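Local coordinates for protein metallo-carboxypeptidase (PDB 4A39) that probably acts as a zinc-dependent carboxypeptidase of the M14 family, cleaving residues from the C-terminal ends of peptide or protein substrates, at residues S46-W51 with N229-A234; A121-Y126 with T362-A367; Q178-E183 with D271-E276; E183-W188 with I347-K352. All coordinates share one frame; numbering follows the deposited sequence.

Contact 1: S46-W51 with N229-A234. With GEM ((2-guanidinoethylmercapto)succinic acid), chain D.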
# COMPACT_ATOMS: atom_id res chain seq x y z
N SER A 46 0.09 19.34 -3.16
CA SER A 46 -1.15 19.04 -3.87
C SER A 46 -2.33 19.17 -2.90
O SER A 46 -2.16 19.14 -1.68
CB SER A 46 -1.12 17.65 -4.51
OG SER A 46 -1.25 16.62 -3.56
N GLN A 47 -3.53 19.33 -3.46
CA GLN A 47 -4.74 19.51 -2.66
C GLN A 47 -5.25 18.27 -1.93
O GLN A 47 -6.08 18.38 -1.02
CB GLN A 47 -5.87 20.06 -3.54
CG GLN A 47 -6.28 19.11 -4.66
CD GLN A 47 -7.78 19.08 -4.89
OE1 GLN A 47 -8.38 20.09 -5.26
NE2 GLN A 47 -8.38 17.92 -4.68
N HIS A 48 -4.76 17.10 -2.33
CA HIS A 48 -5.22 15.85 -1.73
C HIS A 48 -4.99 15.67 -0.24
O HIS A 48 -4.01 16.16 0.32
CB HIS A 48 -4.54 14.64 -2.39
CG HIS A 48 -4.56 14.67 -3.89
ND1 HIS A 48 -3.62 15.37 -4.63
CD2 HIS A 48 -5.38 14.07 -4.78
CE1 HIS A 48 -3.87 15.19 -5.91
NE2 HIS A 48 -4.92 14.41 -6.03
N PHE A 49 -5.90 14.94 0.39
CA PHE A 49 -5.77 14.57 1.78
C PHE A 49 -6.84 13.57 2.18
O PHE A 49 -7.92 13.53 1.59
CB PHE A 49 -5.80 15.79 2.74
CG PHE A 49 -7.14 16.46 2.88
CD1 PHE A 49 -8.04 16.05 3.86
CD2 PHE A 49 -7.46 17.57 2.10
CE1 PHE A 49 -9.24 16.74 4.06
CE2 PHE A 49 -8.65 18.26 2.29
CZ PHE A 49 -9.55 17.85 3.27
N GLN A 50 -6.48 12.73 3.14
CA GLN A 50 -7.36 11.71 3.70
C GLN A 50 -6.61 11.04 4.84
O GLN A 50 -7.16 10.83 5.92
CB GLN A 50 -7.75 10.67 2.65
CG GLN A 50 -8.83 9.70 3.14
CD GLN A 50 -10.19 9.93 2.49
OE1 GLN A 50 -10.42 10.95 1.84
NE2 GLN A 50 -11.10 8.98 2.67
N TRP A 51 -5.34 10.72 4.60
CA TRP A 51 -4.49 10.10 5.61
C TRP A 51 -4.24 11.04 6.78
O TRP A 51 -4.02 12.24 6.58
CB TRP A 51 -3.14 9.68 4.98
CG TRP A 51 -2.07 9.35 6.00
CD1 TRP A 51 -1.17 10.21 6.56
CD2 TRP A 51 -1.85 8.07 6.62
NE1 TRP A 51 -0.41 9.55 7.50
CE2 TRP A 51 -0.80 8.24 7.55
CE3 TRP A 51 -2.43 6.80 6.48
CZ2 TRP A 51 -0.32 7.19 8.35
CZ3 TRP A 51 -1.96 5.76 7.28
CH2 TRP A 51 -0.91 5.96 8.20
N ASN A 229 1.87 12.39 3.58
CA ASN A 229 1.06 12.70 2.40
C ASN A 229 0.12 11.54 2.15
O ASN A 229 0.30 10.45 2.69
CB ASN A 229 1.94 12.83 1.15
CG ASN A 229 2.44 14.24 0.90
OD1 ASN A 229 3.07 14.50 -0.13
ND2 ASN A 229 2.18 15.16 1.82
N LEU A 230 -0.87 11.76 1.29
CA LEU A 230 -1.82 10.72 0.92
C LEU A 230 -1.58 10.23 -0.50
O LEU A 230 -1.41 9.03 -0.74
CB LEU A 230 -3.26 11.25 0.97
CG LEU A 230 -4.25 10.41 0.13
CD1 LEU A 230 -4.53 9.09 0.85
CD2 LEU A 230 -5.54 11.18 -0.09
N ARG A 231 -1.53 11.18 -1.42
CA ARG A 231 -1.47 10.90 -2.84
C ARG A 231 -0.23 11.19 -3.68
O ARG A 231 0.12 10.40 -4.57
CB ARG A 231 -2.65 11.62 -3.48
CG ARG A 231 -2.98 11.23 -4.89
CD ARG A 231 -3.75 9.94 -4.89
NE ARG A 231 -4.01 9.49 -6.26
CZ ARG A 231 -4.54 8.32 -6.57
NH1 ARG A 231 -4.89 7.46 -5.62
NH2 ARG A 231 -4.71 8.00 -7.85
N THR A 232 0.42 12.32 -3.42
CA THR A 232 1.54 12.74 -4.25
C THR A 232 2.95 12.67 -3.67
O THR A 232 3.13 12.54 -2.46
CB THR A 232 1.30 14.17 -4.75
OG1 THR A 232 1.13 15.06 -3.63
CG2 THR A 232 0.04 14.23 -5.61
N ASN A 233 3.94 12.76 -4.55
CA ASN A 233 5.33 12.76 -4.11
C ASN A 233 5.64 14.20 -3.72
O ASN A 233 4.74 15.05 -3.73
CB ASN A 233 6.28 12.23 -5.21
CG ASN A 233 6.51 13.20 -6.37
OD1 ASN A 233 5.82 14.20 -6.52
ND2 ASN A 233 7.49 12.87 -7.21
N ALA A 234 6.89 14.48 -3.36
CA ALA A 234 7.26 15.82 -2.91
C ALA A 234 6.96 16.94 -3.90
O ALA A 234 6.61 18.04 -3.48
CB ALA A 234 8.75 15.85 -2.53
C8 GEM D . -5.72 3.38 -8.60
S7 GEM D . -4.45 2.07 -8.78
C6 GEM D . -5.17 1.09 -10.14
C5 GEM D . -6.70 1.11 -10.21
N3 GEM D . -7.17 2.43 -10.67
C1 GEM D . -7.80 2.54 -11.84
N4 GEM D . -7.98 1.45 -12.58
N2 GEM D . -8.23 3.71 -12.27
C9 GEM D . -5.13 4.77 -8.81
O14 GEM D . -3.93 4.85 -9.16
O15 GEM D . -5.89 5.74 -8.60
C10 GEM D . -6.42 3.28 -7.24
C11 GEM D . -5.45 3.48 -6.08
O12 GEM D . -5.43 2.62 -5.18
O13 GEM D . -4.74 4.51 -6.11
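Leu230 presses both of its methyl groups against the backbone bend at Phe49, Gln50 and Trp51. Its CD2 lies 3.5 Å from Phe49 C and 3.6 Å from Gln50 CB, while CD1 faces the start of Trp51. With CG swung away from its own backbone N (chi1 159°), the branch points across the gap between the two loops. Trp51 meets the same leucine at its root, CB to CB at 4.3 Å; its indole runs on past the contact, where NE1 is bound by Ser22 O.

This is the seam between the N-terminal domain characteristic of cytosolic carboxypeptidases and the zinc carboxypeptidase domain, and here it borders the ligand pocket directly. His48 lays one ring face on the aliphatic part of Arg231, a CH-pi contact in which CG of the arginine stands 3.8 Å from the ring centroid and 14° off the normal. The imidazole is tethered at its edge by Ser46, whose OG is hydrogen-bonded to His48 ND1 at 2.9 Å and also lies 2.8 Å from Thr232 OG1.

The arginine chain bends at chi2, where it lies against the histidine, and then runs extended to carry its guanidinium to the inhibitor. NH2 gives a nearly straight bond to O15 of (2-guanidinoethylmercapto)succinic acid (2.7 Å, 174°), with that oxygen at the edge of the guanidinium plane. NH1 reaches O13 of the second carboxylate at 3.0 Å. A salt bridge from NE to Asp238 holds the guanidinium at its third nitrogen, and the carboxylate of Asp43 binds the backbone N atoms of Leu230, Arg231 and Thr232.

Contact 2: A121-Y126 with T362-A367; sequences AYFEPY and TGWSGA
Glu124 reaches the first turn of helix 366-383 with its carboxylate: OE1 accepts the backbone N-H of Gly366 at 3.0 Å with an angle of 151°. The donor comes from above the carboxylate plane, 42° out of it. The chain beyond CG is extended, which gives the glutamate the length to span the gap. The same oxygen accepts a hydrogen bond from water 2 at 2.8 Å, and this water in turn accepts one from the N-H of Ala367, its oxygen 2.9 Å from Ala367 N. One carboxylate oxygen thus serves two successive N-H groups, one directly and one through water.

Next to it Phe123 pushes the far end of its ring against the turn before the helix. Its CZ approaches CD1 of Trp364 at 3.6 Å, the two aromatic rings meeting rim to rim with planes 35° apart, and its CE1 lies 3.2 Å from Trp364 O. Water 1 sits over the centre of the phenylalanine ring, where it accepts from Glu124 N at 3.0 Å and donates to Trp364 O at 3.2 Å.

Further out, Arg97 also binds Trp364 O, together with Thr362 O. On the opposite segment, Glu124 O takes the indole N-H of Trp188, which ties residues 121-126 to helix 185-196. Ser365 occupies the N-cap position, with OG bonded to the backbone N of Arg368. An N-cap serine joined by an acidic group at the first N-H groups is a classical way to begin a helix, and the negative charge probably interacts favourably with the helix dipole of this C-terminal helix.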
# COMPACT_ATOMS: atom_id res chain seq x y z
N ALA A 121 -4.48 6.78 13.65
CA ALA A 121 -4.03 6.84 12.27
C ALA A 121 -5.10 6.29 11.34
O ALA A 121 -6.02 5.59 11.78
CB ALA A 121 -2.73 6.07 12.09
N TYR A 122 -4.99 6.60 10.05
CA TYR A 122 -5.96 6.14 9.07
C TYR A 122 -5.76 4.65 8.81
O TYR A 122 -6.71 3.94 8.43
CB TYR A 122 -5.81 6.96 7.78
CG TYR A 122 -6.90 6.76 6.75
CD1 TYR A 122 -8.23 6.53 7.12
CD2 TYR A 122 -6.60 6.83 5.39
CE1 TYR A 122 -9.23 6.37 6.17
CE2 TYR A 122 -7.60 6.67 4.43
CZ TYR A 122 -8.91 6.44 4.82
OH TYR A 122 -9.90 6.29 3.87
N PHE A 123 -4.54 4.18 9.00
CA PHE A 123 -4.19 2.76 8.87
C PHE A 123 -2.90 2.55 9.66
O PHE A 123 -2.16 3.50 9.91
CB PHE A 123 -3.94 2.37 7.40
CG PHE A 123 -3.94 0.87 7.18
CD1 PHE A 123 -5.13 0.17 7.04
CD2 PHE A 123 -2.74 0.16 7.16
CE1 PHE A 123 -5.13 -1.21 6.89
CE2 PHE A 123 -2.73 -1.23 7.00
CZ PHE A 123 -3.93 -1.91 6.87
N GLU A 124 -2.63 1.31 10.06
CA GLU A 124 -1.41 0.99 10.81
C GLU A 124 -0.23 1.51 9.98
O GLU A 124 0.06 0.98 8.91
CB GLU A 124 -1.32 -0.52 11.01
CG GLU A 124 -0.17 -0.96 11.91
CD GLU A 124 -0.26 -2.42 12.32
OE1 GLU A 124 -1.21 -3.12 11.88
OE2 GLU A 124 0.62 -2.87 13.07
N PRO A 125 0.48 2.55 10.47
CA PRO A 125 1.62 3.14 9.76
C PRO A 125 2.87 2.29 9.56
O PRO A 125 3.21 1.45 10.39
CB PRO A 125 1.94 4.39 10.59
CG PRO A 125 0.68 4.65 11.37
CD PRO A 125 0.22 3.27 11.73
N TYR A 126 3.55 2.54 8.44
CA TYR A 126 4.79 1.86 8.11
C TYR A 126 5.83 2.98 8.02
O TYR A 126 5.86 3.73 7.04
CB TYR A 126 4.69 1.13 6.77
CG TYR A 126 5.69 0.00 6.66
CD1 TYR A 126 7.05 0.27 6.47
CD2 TYR A 126 5.30 -1.32 6.84
CE1 TYR A 126 7.99 -0.76 6.48
CE2 TYR A 126 6.23 -2.36 6.86
CZ TYR A 126 7.57 -2.08 6.67
OH TYR A 126 8.49 -3.10 6.71
N THR A 362 -9.78 -5.20 14.57
CA THR A 362 -8.63 -4.60 13.91
C THR A 362 -8.92 -4.13 12.50
O THR A 362 -8.16 -3.33 11.95
CB THR A 362 -7.47 -5.61 13.78
OG1 THR A 362 -7.90 -6.70 12.95
CG2 THR A 362 -7.05 -6.13 15.13
N GLY A 363 -10.02 -4.62 11.92
CA GLY A 363 -10.32 -4.27 10.54
C GLY A 363 -9.16 -4.83 9.74
O GLY A 363 -8.47 -5.74 10.21
N TRP A 364 -8.92 -4.31 8.53
CA TRP A 364 -7.78 -4.79 7.76
C TRP A 364 -6.57 -4.25 8.52
O TRP A 364 -6.61 -3.12 9.04
CB TRP A 364 -7.82 -4.28 6.32
CG TRP A 364 -6.80 -4.95 5.44
CD1 TRP A 364 -5.68 -4.38 4.91
CD2 TRP A 364 -6.78 -6.32 5.03
NE1 TRP A 364 -4.96 -5.31 4.20
CE2 TRP A 364 -5.62 -6.51 4.25
CE3 TRP A 364 -7.64 -7.41 5.25
CZ2 TRP A 364 -5.28 -7.76 3.69
CZ3 TRP A 364 -7.31 -8.65 4.69
CH2 TRP A 364 -6.14 -8.81 3.91
N SER A 365 -5.50 -5.04 8.58
CA SER A 365 -4.32 -4.69 9.35
C SER A 365 -2.99 -4.95 8.65
O SER A 365 -2.93 -5.53 7.57
CB SER A 365 -4.33 -5.52 10.62
OG SER A 365 -4.22 -6.89 10.26
N GLY A 366 -1.91 -4.55 9.32
CA GLY A 366 -0.59 -4.79 8.78
C GLY A 366 -0.35 -6.29 8.71
O GLY A 366 0.21 -6.78 7.73
N ALA A 367 -0.79 -7.02 9.73
CA ALA A 367 -0.59 -8.47 9.76
C ALA A 367 -1.32 -9.19 8.63
O ALA A 367 -0.76 -10.10 8.02
CB ALA A 367 -1.04 -9.02 11.11
O HOH W 1 -4.76 -0.80 10.13
O HOH W 2 -1.24 -5.84 12.34

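Contact 3: Q178-E183 with D271-E276. With ZN (zinc ion), chain C; GEM ((2-guanidinoethylmercapto)succinic acid), chain D.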
# COMPACT_ATOMS: atom_id res chain seq x y z
N GLN A 178 3.31 1.05 -2.63
CA GLN A 178 3.05 2.38 -2.09
C GLN A 178 3.43 3.61 -2.92
O GLN A 178 4.07 4.53 -2.41
CB GLN A 178 3.67 2.48 -0.68
CG GLN A 178 2.74 3.11 0.37
CD GLN A 178 3.23 2.93 1.79
OE1 GLN A 178 3.59 1.83 2.20
NE2 GLN A 178 3.24 4.02 2.57
N GLN A 179 3.03 3.62 -4.19
CA GLN A 179 3.28 4.79 -5.03
C GLN A 179 2.52 5.95 -4.39
O GLN A 179 2.93 7.11 -4.49
CB GLN A 179 2.76 4.58 -6.44
CG GLN A 179 3.62 3.70 -7.31
CD GLN A 179 3.17 3.78 -8.75
OE1 GLN A 179 3.47 4.75 -9.46
NE2 GLN A 179 2.42 2.78 -9.20
N HIS A 180 1.39 5.64 -3.77
CA HIS A 180 0.58 6.64 -3.07
C HIS A 180 0.97 6.47 -1.61
O HIS A 180 0.66 5.45 -0.99
CB HIS A 180 -0.90 6.36 -3.31
CG HIS A 180 -1.31 6.56 -4.74
ND1 HIS A 180 -2.09 5.65 -5.42
CD2 HIS A 180 -1.05 7.56 -5.61
CE1 HIS A 180 -2.28 6.07 -6.66
NE2 HIS A 180 -1.66 7.23 -6.80
N PRO A 181 1.66 7.47 -1.04
CA PRO A 181 2.15 7.46 0.35
C PRO A 181 1.20 7.09 1.47
O PRO A 181 1.62 6.48 2.46
CB PRO A 181 2.74 8.86 0.51
CG PRO A 181 1.86 9.70 -0.36
CD PRO A 181 1.76 8.83 -1.61
N GLY A 182 -0.07 7.45 1.34
CA GLY A 182 -1.02 7.14 2.40
C GLY A 182 -1.49 5.70 2.46
O GLY A 182 -2.15 5.30 3.42
N GLU A 183 -1.15 4.91 1.45
CA GLU A 183 -1.59 3.52 1.39
C GLU A 183 -0.59 2.58 2.06
O GLU A 183 -0.02 1.69 1.43
CB GLU A 183 -1.86 3.14 -0.07
CG GLU A 183 -3.09 3.87 -0.63
CD GLU A 183 -3.15 3.93 -2.14
OE1 GLU A 183 -2.60 3.02 -2.80
OE2 GLU A 183 -3.77 4.89 -2.67
N ASP A 271 1.31 -4.07 -8.76
CA ASP A 271 1.42 -2.72 -8.20
C ASP A 271 0.52 -2.74 -6.96
O ASP A 271 -0.70 -2.81 -7.08
CB ASP A 271 0.94 -1.72 -9.26
CG ASP A 271 1.15 -0.27 -8.86
OD1 ASP A 271 1.98 0.01 -7.97
OD2 ASP A 271 0.48 0.59 -9.46
N ILE A 272 1.13 -2.67 -5.78
CA ILE A 272 0.38 -2.75 -4.52
C ILE A 272 -0.17 -1.41 -4.02
O ILE A 272 0.59 -0.47 -3.76
CB ILE A 272 1.25 -3.39 -3.42
CG1 ILE A 272 2.01 -4.60 -3.98
CG2 ILE A 272 0.36 -3.85 -2.26
CD1 ILE A 272 1.13 -5.68 -4.60
N HIS A 273 -1.49 -1.37 -3.85
CA HIS A 273 -2.23 -0.17 -3.42
C HIS A 273 -3.25 -0.47 -2.31
O HIS A 273 -3.40 -1.61 -1.86
CB HIS A 273 -3.02 0.42 -4.59
CG HIS A 273 -2.17 1.01 -5.68
ND1 HIS A 273 -2.08 2.37 -5.88
CD2 HIS A 273 -1.43 0.43 -6.65
CE1 HIS A 273 -1.32 2.61 -6.94
NE2 HIS A 273 -0.91 1.45 -7.42
N GLY A 274 -3.96 0.58 -1.91
CA GLY A 274 -5.00 0.45 -0.91
C GLY A 274 -6.18 1.30 -1.35
O GLY A 274 -5.98 2.38 -1.91
N ASP A 275 -7.40 0.81 -1.14
CA ASP A 275 -8.59 1.55 -1.53
C ASP A 275 -9.38 1.97 -0.30
O ASP A 275 -9.71 1.14 0.55
CB ASP A 275 -9.49 0.72 -2.44
CG ASP A 275 -10.65 1.52 -3.00
OD1 ASP A 275 -10.44 2.31 -3.95
OD2 ASP A 275 -11.78 1.39 -2.48
N GLU A 276 -9.68 3.26 -0.22
CA GLU A 276 -10.40 3.84 0.90
C GLU A 276 -11.86 3.41 1.02
O GLU A 276 -12.35 3.13 2.12
CB GLU A 276 -10.35 5.38 0.81
CG GLU A 276 -8.93 5.97 0.87
CD GLU A 276 -8.25 6.11 -0.50
OE1 GLU A 276 -8.67 5.43 -1.46
OE2 GLU A 276 -7.29 6.89 -0.60
ZN ZN C . -3.08 3.93 -4.77
C8 GEM D . -5.72 3.38 -8.60
S7 GEM D . -4.45 2.07 -8.78
C6 GEM D . -5.17 1.09 -10.14
C5 GEM D . -6.70 1.11 -10.21
N3 GEM D . -7.17 2.43 -10.67
C1 GEM D . -7.80 2.54 -11.84
N4 GEM D . -7.98 1.45 -12.58
N2 GEM D . -8.23 3.71 -12.27
C9 GEM D . -5.13 4.77 -8.81
O14 GEM D . -3.93 4.85 -9.16
O15 GEM D . -5.89 5.74 -8.60
C10 GEM D . -6.42 3.28 -7.24
C11 GEM D . -5.45 3.48 -6.08
O12 GEM D . -5.43 2.62 -5.18
O13 GEM D . -4.74 4.51 -6.11
O HOH W 3 1.73 1.32 -5.55
O HOH W 4 0.15 2.91 -3.57
O HOH W 5 -5.16 7.44 -2.53
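His180 and His273 turn their rings at 62° to each other and aim both ND1 atoms at one zinc ion, His180 ND1 at 2.1 Å and His273 ND1 at 2.2 Å from it. In each the ring carbon CG stands anti to the carbonyl carbon, which swings the imidazole round so that ND1 points at the metal. Glu183 comes in from the end of a type I turn that starts at His180, and grips the zinc ion with both oxygens, OE1 at 2.2 Å and OE2 at 2.4 Å. O13 of the bound inhibitor takes a further position, 2.2 Å from the metal.

Each first-shell ligand is steadied by a second group. The backbone N of Gly274 donates to Glu183 OE1 at 2.9 Å, approaching from well above the carboxylate plane, 58° out of it. His273 NE2 donates to Asp271 OD2 at 2.6 Å; the acceptor lies in the imidazole plane, yet the donor stands 64° out of the plane of the aspartate. Gln179 crosses Asp271 at about a right angle, its NE2 donating to OD1 at 3.1 Å on the syn side; this amide nitrogen is also held by Asn240 OD1. His180 NE2 is bound by Asp238. Inhibitor sulfur S7 covers the centre of one face of the His273 ring, and water 3 lies against the opposite face.

The HxxE segment and a histidine distant in sequence, near the C-terminal end of a central strand, are the zinc signature of the M14 family. Carboxylates behind both imidazoles probably make them stronger donors to the metal, while the inhibitor carboxylate holds a coordination position that a substrate or water could otherwise use.

Contact 4: E183-W188 with I347-K352; sequences EHMAEW and IEMPFK. With ZN (zinc ion), chain C; GEM ((2-guanidinoethylmercapto)succinic acid), chain D.
The backbone O of Glu183 takes the N-H of Ala186, its N 2.9 Å away, closing the turn that leads from the zinc site into helix 185-196, and CG of the same glutamate meets Phe351 CZ at 3.9 Å. In this alpha/beta carboxypeptidase fold the helix lies against the central mixed sheet, here at the end of strand 343-350.

Met185 carries the packing. Its CG sits in the crowded position between backbone N and carbonyl carbon (chi1 53°), and bends at chi2 and chi3 fold the thioether over Phe351. The methyl CE sits over the middle of one ring face, 3.4 Å from the centroid of Phe351 and 7° off the normal, a CH-pi contact. SD lies over the same ring, 4.1 Å from that centroid, as a Met-aromatic contact. The carboxylate plane of Glu183 stands almost upright to this ring, at 85°.

Met349 and Met185 lie alongside each other, their chains running opposite ways, and Met349 also touches Ser369 and Leu372 of helix 366-383. The neighbouring Glu348, predicted to be the proton donor/acceptor, turns instead to the ligand, with OE2 2.8 Å from inhibitor O12. Back in the apolar layer, Met349 CB approaches Met185 CG at 4.0 Å, and its terminal CE rests 3.5 Å from Met185 O.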
# COMPACT_ATOMS: atom_id res chain seq x y z
N GLU A 183 -1.15 4.91 1.45
CA GLU A 183 -1.59 3.52 1.39
C GLU A 183 -0.59 2.58 2.06
O GLU A 183 -0.02 1.69 1.43
CB GLU A 183 -1.86 3.14 -0.07
CG GLU A 183 -3.09 3.87 -0.63
CD GLU A 183 -3.15 3.93 -2.14
OE1 GLU A 183 -2.60 3.02 -2.80
OE2 GLU A 183 -3.77 4.89 -2.67
N HIS A 184 -0.41 2.79 3.36
CA HIS A 184 0.54 2.05 4.17
C HIS A 184 0.40 0.53 4.18
O HIS A 184 1.37 -0.18 4.47
CB HIS A 184 0.53 2.60 5.59
CG HIS A 184 1.16 3.96 5.71
ND1 HIS A 184 2.44 4.14 6.20
CD2 HIS A 184 0.73 5.18 5.32
CE1 HIS A 184 2.76 5.42 6.11
NE2 HIS A 184 1.74 6.07 5.58
N MET A 185 -0.78 0.03 3.86
CA MET A 185 -0.98 -1.41 3.81
C MET A 185 -0.05 -2.00 2.74
O MET A 185 0.34 -3.16 2.82
CB MET A 185 -2.43 -1.75 3.46
CG MET A 185 -2.97 -1.05 2.20
SD MET A 185 -3.56 0.63 2.48
CE MET A 185 -5.17 0.29 3.25
N ALA A 186 0.31 -1.18 1.75
CA ALA A 186 1.16 -1.63 0.66
C ALA A 186 2.55 -2.12 1.10
O ALA A 186 2.96 -3.22 0.73
CB ALA A 186 1.30 -0.53 -0.38
N GLU A 187 3.27 -1.34 1.89
CA GLU A 187 4.58 -1.82 2.30
C GLU A 187 4.44 -2.96 3.33
O GLU A 187 5.33 -3.80 3.43
CB GLU A 187 5.48 -0.69 2.84
CG GLU A 187 6.86 -1.19 3.27
CD GLU A 187 7.98 -0.17 3.09
OE1 GLU A 187 7.73 1.05 3.19
OE2 GLU A 187 9.13 -0.61 2.87
N TRP A 188 3.34 -3.00 4.07
CA TRP A 188 3.14 -4.10 5.01
C TRP A 188 3.09 -5.39 4.18
O TRP A 188 3.66 -6.41 4.57
CB TRP A 188 1.84 -3.93 5.81
CG TRP A 188 1.97 -3.01 6.98
CD1 TRP A 188 1.46 -1.75 7.10
CD2 TRP A 188 2.66 -3.28 8.21
NE1 TRP A 188 1.79 -1.22 8.33
CE2 TRP A 188 2.53 -2.13 9.02
CE3 TRP A 188 3.38 -4.38 8.70
CZ2 TRP A 188 3.09 -2.05 10.31
CZ3 TRP A 188 3.94 -4.30 9.97
CH2 TRP A 188 3.79 -3.14 10.76
N ILE A 347 -3.06 -4.39 -7.10
CA ILE A 347 -3.64 -5.12 -5.97
C ILE A 347 -4.18 -4.08 -5.00
O ILE A 347 -3.48 -3.12 -4.66
CB ILE A 347 -2.58 -6.00 -5.25
CG1 ILE A 347 -2.03 -7.07 -6.21
CG2 ILE A 347 -3.20 -6.67 -4.03
CD1 ILE A 347 -3.09 -8.04 -6.72
N GLU A 348 -5.42 -4.27 -4.57
CA GLU A 348 -6.07 -3.32 -3.67
C GLU A 348 -6.53 -3.91 -2.35
O GLU A 348 -7.35 -4.82 -2.32
CB GLU A 348 -7.27 -2.69 -4.37
CG GLU A 348 -6.96 -1.89 -5.63
CD GLU A 348 -6.33 -0.55 -5.34
OE1 GLU A 348 -6.36 -0.11 -4.16
OE2 GLU A 348 -5.81 0.08 -6.28
N MET A 349 -5.98 -3.39 -1.25
CA MET A 349 -6.37 -3.81 0.09
C MET A 349 -7.18 -2.67 0.69
O MET A 349 -6.90 -1.49 0.44
CB MET A 349 -5.13 -4.11 0.93
CG MET A 349 -4.39 -5.37 0.52
SD MET A 349 -2.79 -5.49 1.35
CE MET A 349 -1.80 -4.41 0.28
N PRO A 350 -8.18 -2.99 1.52
CA PRO A 350 -9.04 -1.98 2.14
C PRO A 350 -8.53 -1.25 3.37
O PRO A 350 -7.78 -1.81 4.18
CB PRO A 350 -10.29 -2.78 2.47
CG PRO A 350 -9.71 -4.10 2.92
CD PRO A 350 -8.63 -4.36 1.86
N PHE A 351 -8.94 0.01 3.51
CA PHE A 351 -8.60 0.80 4.69
C PHE A 351 -9.61 0.42 5.77
O PHE A 351 -9.39 0.67 6.96
CB PHE A 351 -8.73 2.31 4.42
CG PHE A 351 -7.51 2.92 3.80
CD1 PHE A 351 -7.34 2.91 2.42
CD2 PHE A 351 -6.52 3.48 4.60
CE1 PHE A 351 -6.20 3.46 1.85
CE2 PHE A 351 -5.37 4.03 4.03
CZ PHE A 351 -5.21 4.03 2.65
N LYS A 352 -10.73 -0.16 5.35
CA LYS A 352 -11.80 -0.59 6.25
C LYS A 352 -11.48 -2.03 6.66
O LYS A 352 -10.42 -2.28 7.24
CB LYS A 352 -13.16 -0.50 5.54
CG LYS A 352 -13.57 0.93 5.18
CD LYS A 352 -14.83 0.96 4.32
CE LYS A 352 -15.24 2.39 3.99
NZ LYS A 352 -16.46 2.42 3.13
ZN ZN C . -3.08 3.93 -4.77
C8 GEM D . -5.72 3.38 -8.60
S7 GEM D . -4.45 2.07 -8.78
C6 GEM D . -5.17 1.09 -10.14
C5 GEM D . -6.70 1.11 -10.21
N3 GEM D . -7.17 2.43 -10.67
C1 GEM D . -7.80 2.54 -11.84
N4 GEM D . -7.98 1.45 -12.58
N2 GEM D . -8.23 3.71 -12.27
C9 GEM D . -5.13 4.77 -8.81
O14 GEM D . -3.93 4.85 -9.16
O15 GEM D . -5.89 5.74 -8.60
C10 GEM D . -6.42 3.28 -7.24
C11 GEM D . -5.45 3.48 -6.08
O12 GEM D . -5.43 2.62 -5.18
O13 GEM D . -4.74 4.51 -6.11

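In the fold
Contacts 3 and 4 share Glu183 and have centres about 6 Å apart; their strands 268-275 and 343-350 are neighbours in one sheet, joined where His273 N meets Ile347 O at 2.8 Å. Contact 1, centred about 11 Å from contact 3, approaches the same inhibitor from the domain seam, and its Leu230 O lies 2.9 Å from Gly182 N, a probable hydrogen bond to the turn between His180 and Glu183. Contact 2 stands further off, the Phe123 side chain about 12 Å from the zinc ion, yet it is tied to contact 4 by Trp364 N bonded to Lys352 O at 2.8 Å. Contacts 1 and 2 both link the N-terminal domain to the catalytic one, touching through Trp51 and Tyr122.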